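Local coordinates for DMATS type aromatic prenyltransferase (Micromonospora olivasterospora, PDB 6ZRX), which probably transfers a dimethylallyl group from its diphosphate to C6 of tryptophan, as a bacterial aromatic prenyltransferase of the DMATS type, at residues A[329-334]-A[342-347]. Residues are numbered along the deposited sequence; the frame is centred on the assembly and turned at random.
Sequences HVSLRL and TVYLSA. With TRP (tryptophan), chain F; 6C7 (S-(3-methylbut-2-en-1-yl) trihydrogen thiodiphosphate), chain E.
His329 and Tyr344 each set CG anti to the carbonyl carbon (chi1 of Tyr344 -62°), which swings both rings into the lumen of the ABBA barrel from neighbouring strands of the antiparallel hairpin formed by 327-334 and 340-346. The pair is edge-to-face: the imidazole turns its edge to the phenol face, with centroids 5.7 Å apart and planes at 75°. Beneath them the backbone bond from Tyr344 N to His329 O measures 3.0 Å, and Ser331 and Thr342 exchange N-H...O=C bonds as a hydrogen-bonded pair. Val330 and Val343 point to the other side of the sheet.

The bound tryptophan lies over one imidazole face, its CZ2 3.4 Å above the ring plane and over its centre. Its carboxylate OXT approaches in the imidazole plane, 3.2 Å from His329 NE2. The indole CZ2 also comes near the rim of the phenol ring, while O8 of the thiodiphosphate meets the phenol at its edge; His329 thus belongs to the tryptophan pocket and Tyr344 to the thiodiphosphate pocket, the two rings sitting side by side across the hairpin. A leucine in place of Tyr344 would probably leave the water beside the diphosphate without its phenolic partner and the His329 edge without an aromatic face.

Arg333, bent at chi2 and chi3, crosses Thr342 at about a right angle, and its NH1 reaches OG1 at 3.0 Å; the N-H...O angle of 130° and the tilt of OG1 out of the guanidinium plane make this an oblique bond. The guanidinium is held further by the carbonyls of Arg338 and Phe67. One water links Ser331 OG, Thr342 OG1 and Tyr344 OH, and donates to 6C7 O4 at 2.8 Å from its oxygen.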
ATOM      1  N   HIS A 329       1.058  -7.228  -5.939  1.00 12.33           N
ATOM      2  CA  HIS A 329       0.441  -7.733  -4.695  1.00 12.90           C
ATOM      3  C   HIS A 329      -1.038  -8.014  -4.945  1.00 12.79           C
ATOM      4  O   HIS A 329      -1.619  -7.415  -5.874  1.00 12.62           O
ATOM      5  CB  HIS A 329       0.538  -6.713  -3.548  1.00 13.37           C
ATOM      6  CG  HIS A 329       1.891  -6.150  -3.270  1.00 13.58           C
ATOM      7  ND1 HIS A 329       2.662  -6.590  -2.216  1.00 14.56           N
ATOM      8  CD2 HIS A 329       2.582  -5.129  -3.831  1.00 14.32           C
ATOM      9  CE1 HIS A 329       3.782  -5.894  -2.164  1.00 14.57           C
ATOM     10  NE2 HIS A 329       3.761  -4.996  -3.131  1.00 14.29           N
ATOM     11  N   VAL A 330      -1.632  -8.842  -4.101  1.00 12.92           N
ATOM     12  CA  VAL A 330      -3.109  -8.962  -3.981  1.00 13.31           C
ATOM     13  C   VAL A 330      -3.422  -9.013  -2.491  1.00 13.41           C
ATOM     14  O   VAL A 330      -2.623  -9.610  -1.729  1.00 13.83           O
ATOM     15  CB  VAL A 330      -3.656 -10.172  -4.765  1.00 13.75           C
ATOM     16  CG1 VAL A 330      -3.143 -11.495  -4.235  1.00 14.55           C
ATOM     17  CG2 VAL A 330      -5.174 -10.149  -4.843  1.00 13.89           C
ATOM     18  N   SER A 331      -4.470  -8.344  -2.076  1.00 14.22           N
ATOM     19  CA  SER A 331      -4.829  -8.236  -0.639  1.00 15.12           C
ATOM     20  C   SER A 331      -6.275  -8.654  -0.407  1.00 15.94           C
ATOM     21  O   SER A 331      -7.117  -8.500  -1.311  1.00 15.06           O
ATOM     22  CB  SER A 331      -4.562  -6.859  -0.107  1.00 15.30           C
ATOM     23  OG  SER A 331      -5.510  -5.937  -0.591  1.00 15.85           O
ATOM     24  N   LEU A 332      -6.541  -9.159   0.792  1.00 17.43           N
ATOM     25  CA  LEU A 332      -7.905  -9.426   1.302  1.00 18.92           C
ATOM     26  C   LEU A 332      -8.164  -8.463   2.452  1.00 19.40           C
ATOM     27  O   LEU A 332      -7.305  -8.392   3.336  1.00 19.89           O
ATOM     28  CB  LEU A 332      -7.990 -10.887   1.752  1.00 19.86           C
ATOM     29  CG  LEU A 332      -9.319 -11.310   2.382  1.00 20.38           C
ATOM     30  CD1 LEU A 332     -10.473 -11.082   1.435  1.00 20.99           C
ATOM     31  CD2 LEU A 332      -9.261 -12.762   2.821  1.00 20.81           C
ATOM     32  N   ARG A 333      -9.276  -7.723   2.396  1.00 20.70           N
ATOM     33  CA  ARG A 333      -9.693  -6.721   3.413  1.00 22.57           C
ATOM     34  C   ARG A 333     -10.909  -7.259   4.172  1.00 23.70           C
ATOM     35  O   ARG A 333     -11.941  -7.512   3.519  1.00 23.54           O
ATOM     36  CB  ARG A 333     -10.018  -5.385   2.745  1.00 23.14           C
ATOM     37  CG  ARG A 333      -8.800  -4.663   2.180  1.00 23.79           C
ATOM     38  CD  ARG A 333      -9.044  -3.963   0.856  1.00 24.07           C
ATOM     39  NE  ARG A 333     -10.368  -3.368   0.739  1.00 23.72           N
ATOM     40  CZ  ARG A 333     -11.137  -3.425  -0.345  1.00 23.95           C
ATOM     41  NH1 ARG A 333     -10.718  -4.048  -1.442  1.00 22.70           N
ATOM     42  NH2 ARG A 333     -12.330  -2.852  -0.330  1.00 24.77           N
ATOM     43  N   LEU A 334     -10.783  -7.418   5.494  1.00 25.29           N
ATOM     44  CA  LEU A 334     -11.852  -7.941   6.391  1.00 28.20           C
ATOM     45  C   LEU A 334     -12.275  -6.849   7.386  1.00 30.07           C
ATOM     46  O   LEU A 334     -11.386  -6.102   7.868  1.00 29.38           O
ATOM     47  CB  LEU A 334     -11.315  -9.181   7.110  1.00 28.32           C
ATOM     48  CG  LEU A 334     -10.849 -10.319   6.202  1.00 29.82           C
ATOM     49  CD1 LEU A 334     -10.227 -11.438   7.010  1.00 31.34           C
ATOM     50  CD2 LEU A 334     -11.991 -10.858   5.359  1.00 30.38           C
ATOM     51  N   THR A 342      -8.141  -6.294  -3.197  1.00 15.99           N
ATOM     52  CA  THR A 342      -7.386  -5.238  -3.914  1.00 15.13           C
ATOM     53  C   THR A 342      -6.307  -5.900  -4.750  1.00 14.02           C
ATOM     54  O   THR A 342      -5.631  -6.822  -4.256  1.00 14.19           O
ATOM     55  CB  THR A 342      -6.794  -4.190  -2.964  1.00 15.33           C
ATOM     56  OG1 THR A 342      -7.852  -3.691  -2.147  1.00 15.94           O
ATOM     57  CG2 THR A 342      -6.137  -3.033  -3.690  1.00 15.43           C
ATOM     58  N   VAL A 343      -6.146  -5.417  -5.968  1.00 13.27           N
ATOM     59  CA  VAL A 343      -5.083  -5.846  -6.901  1.00 13.61           C
ATOM     60  C   VAL A 343      -4.155  -4.651  -7.114  1.00 13.21           C
ATOM     61  O   VAL A 343      -4.650  -3.571  -7.400  1.00 14.14           O
ATOM     62  CB  VAL A 343      -5.685  -6.342  -8.217  1.00 13.67           C
ATOM     63  CG1 VAL A 343      -4.633  -6.985  -9.077  1.00 13.49           C
ATOM     64  CG2 VAL A 343      -6.838  -7.300  -7.965  1.00 14.22           C
ATOM     65  N   TYR A 344      -2.854  -4.866  -6.983  1.00 12.81           N
ATOM     66  CA  TYR A 344      -1.822  -3.814  -7.102  1.00 12.69           C
ATOM     67  C   TYR A 344      -1.120  -3.994  -8.438  1.00 12.25           C
ATOM     68  O   TYR A 344      -0.639  -5.098  -8.709  1.00 12.06           O
ATOM     69  CB  TYR A 344      -0.866  -3.873  -5.914  1.00 13.59           C
ATOM     70  CG  TYR A 344      -1.551  -3.632  -4.591  1.00 14.61           C
ATOM     71  CD1 TYR A 344      -2.324  -4.617  -3.994  1.00 15.55           C
ATOM     72  CD2 TYR A 344      -1.466  -2.402  -3.957  1.00 15.42           C
ATOM     73  CE1 TYR A 344      -2.965  -4.398  -2.788  1.00 16.54           C
ATOM     74  CE2 TYR A 344      -2.114  -2.164  -2.754  1.00 16.40           C
ATOM     75  CZ  TYR A 344      -2.860  -3.168  -2.166  1.00 16.70           C
ATOM     76  OH  TYR A 344      -3.498  -2.950  -0.978  1.00 19.73           O
ATOM     77  N   LEU A 345      -1.085  -2.932  -9.236  1.00 12.08           N
ATOM     78  CA  LEU A 345      -0.627  -2.954 -10.641  1.00 12.05           C
ATOM     79  C   LEU A 345       0.560  -2.014 -10.816  1.00 11.43           C
ATOM     80  O   LEU A 345       0.441  -0.817 -10.504  1.00 11.74           O
ATOM     81  CB  LEU A 345      -1.796  -2.574 -11.559  1.00 12.32           C
ATOM     82  CG  LEU A 345      -2.984  -3.529 -11.504  1.00 12.62           C
ATOM     83  CD1 LEU A 345      -4.125  -3.023 -12.374  1.00 13.30           C
ATOM     84  CD2 LEU A 345      -2.582  -4.939 -11.922  1.00 13.05           C
ATOM     85  N   SER A 346       1.660  -2.548 -11.317  1.00 11.80           N
ATOM     86  CA  SER A 346       2.957  -1.837 -11.464  1.00 11.63           C
ATOM     87  C   SER A 346       2.958  -0.974 -12.728  1.00 12.01           C
ATOM     88  O   SER A 346       2.490  -1.441 -13.771  1.00 12.55           O
ATOM     89  CB  SER A 346       4.101  -2.803 -11.500  1.00 11.33           C
ATOM     90  OG  SER A 346       4.133  -3.572 -10.322  1.00 11.57           O
ATOM     91  N   ALA A 347       3.513   0.224 -12.637  1.00 12.61           N
ATOM     92  CA  ALA A 347       3.691   1.152 -13.779  1.00 13.24           C
ATOM     93  C   ALA A 347       4.686   0.573 -14.796  1.00 13.65           C
ATOM     94  O   ALA A 347       4.523   0.833 -15.998  1.00 13.79           O
ATOM     95  CB  ALA A 347       4.170   2.488 -13.276  1.00 13.45           C
TER
HETATM   96  N   TRP F 402       7.192  -2.102  -3.215  1.00 15.62           N
HETATM   97  CA  TRP F 402       7.239  -2.183  -1.713  1.00 15.90           C
HETATM   98  C   TRP F 402       7.088  -3.637  -1.272  1.00 16.18           C
HETATM   99  O   TRP F 402       7.340  -3.931  -0.099  1.00 16.53           O
HETATM  100  CB  TRP F 402       6.173  -1.285  -1.075  1.00 15.70           C
HETATM  101  CG  TRP F 402       4.763  -1.648  -1.430  1.00 15.78           C
HETATM  102  CD1 TRP F 402       4.065  -1.247  -2.533  1.00 15.34           C
HETATM  103  CD2 TRP F 402       3.866  -2.482  -0.670  1.00 15.38           C
HETATM  104  NE1 TRP F 402       2.808  -1.782  -2.519  1.00 15.29           N
HETATM  105  CE2 TRP F 402       2.653  -2.540  -1.389  1.00 15.44           C
HETATM  106  CE3 TRP F 402       3.973  -3.196   0.526  1.00 15.80           C
HETATM  107  CZ2 TRP F 402       1.556  -3.270  -0.939  1.00 15.63           C
HETATM  108  CZ3 TRP F 402       2.884  -3.912   0.973  1.00 15.57           C
HETATM  109  CH2 TRP F 402       1.695  -3.948   0.247  1.00 15.69           C
HETATM  110  OXT TRP F 402       6.708  -4.512  -2.084  1.00 15.32           O
HETATM  111  O4  6C7 E 401      -6.233  -1.465   2.200  1.00 32.60           O
HETATM  112  P1  6C7 E 401      -6.096   0.020   1.926  1.00 35.48           P
HETATM  113  O6  6C7 E 401      -7.327   0.617   1.293  1.00 35.01           O
HETATM  114  O5  6C7 E 401      -5.639   0.812   3.140  1.00 35.90           O
HETATM  115  O2  6C7 E 401      -4.930   0.089   0.828  1.00 35.22           O
HETATM  116  P3  6C7 E 401      -3.431   0.635   0.778  1.00 37.67           P
HETATM  117  O8  6C7 E 401      -2.930   0.374  -0.607  1.00 37.10           O
HETATM  118  O7  6C7 E 401      -3.475   2.060   1.222  1.00 37.88           O
HETATM  119  S9  6C7 E 401      -2.254  -0.468   2.054  1.00 41.17           S
HETATM  120  C10 6C7 E 401      -1.028  -1.280   0.984  1.00 40.02           C
HETATM  121  C11 6C7 E 401       0.124  -0.385   0.687  1.00 40.06           C
HETATM  122  C12 6C7 E 401       1.214  -0.235   1.434  1.00 39.87           C
HETATM  123  C13 6C7 E 401       1.409  -0.892   2.772  1.00 40.55           C
HETATM  124  C14 6C7 E 401       2.365   0.625   1.008  1.00 39.31           C
HETATM  125  O   HOH W   1      -5.903  -3.060  -0.127  1.00 27.74           O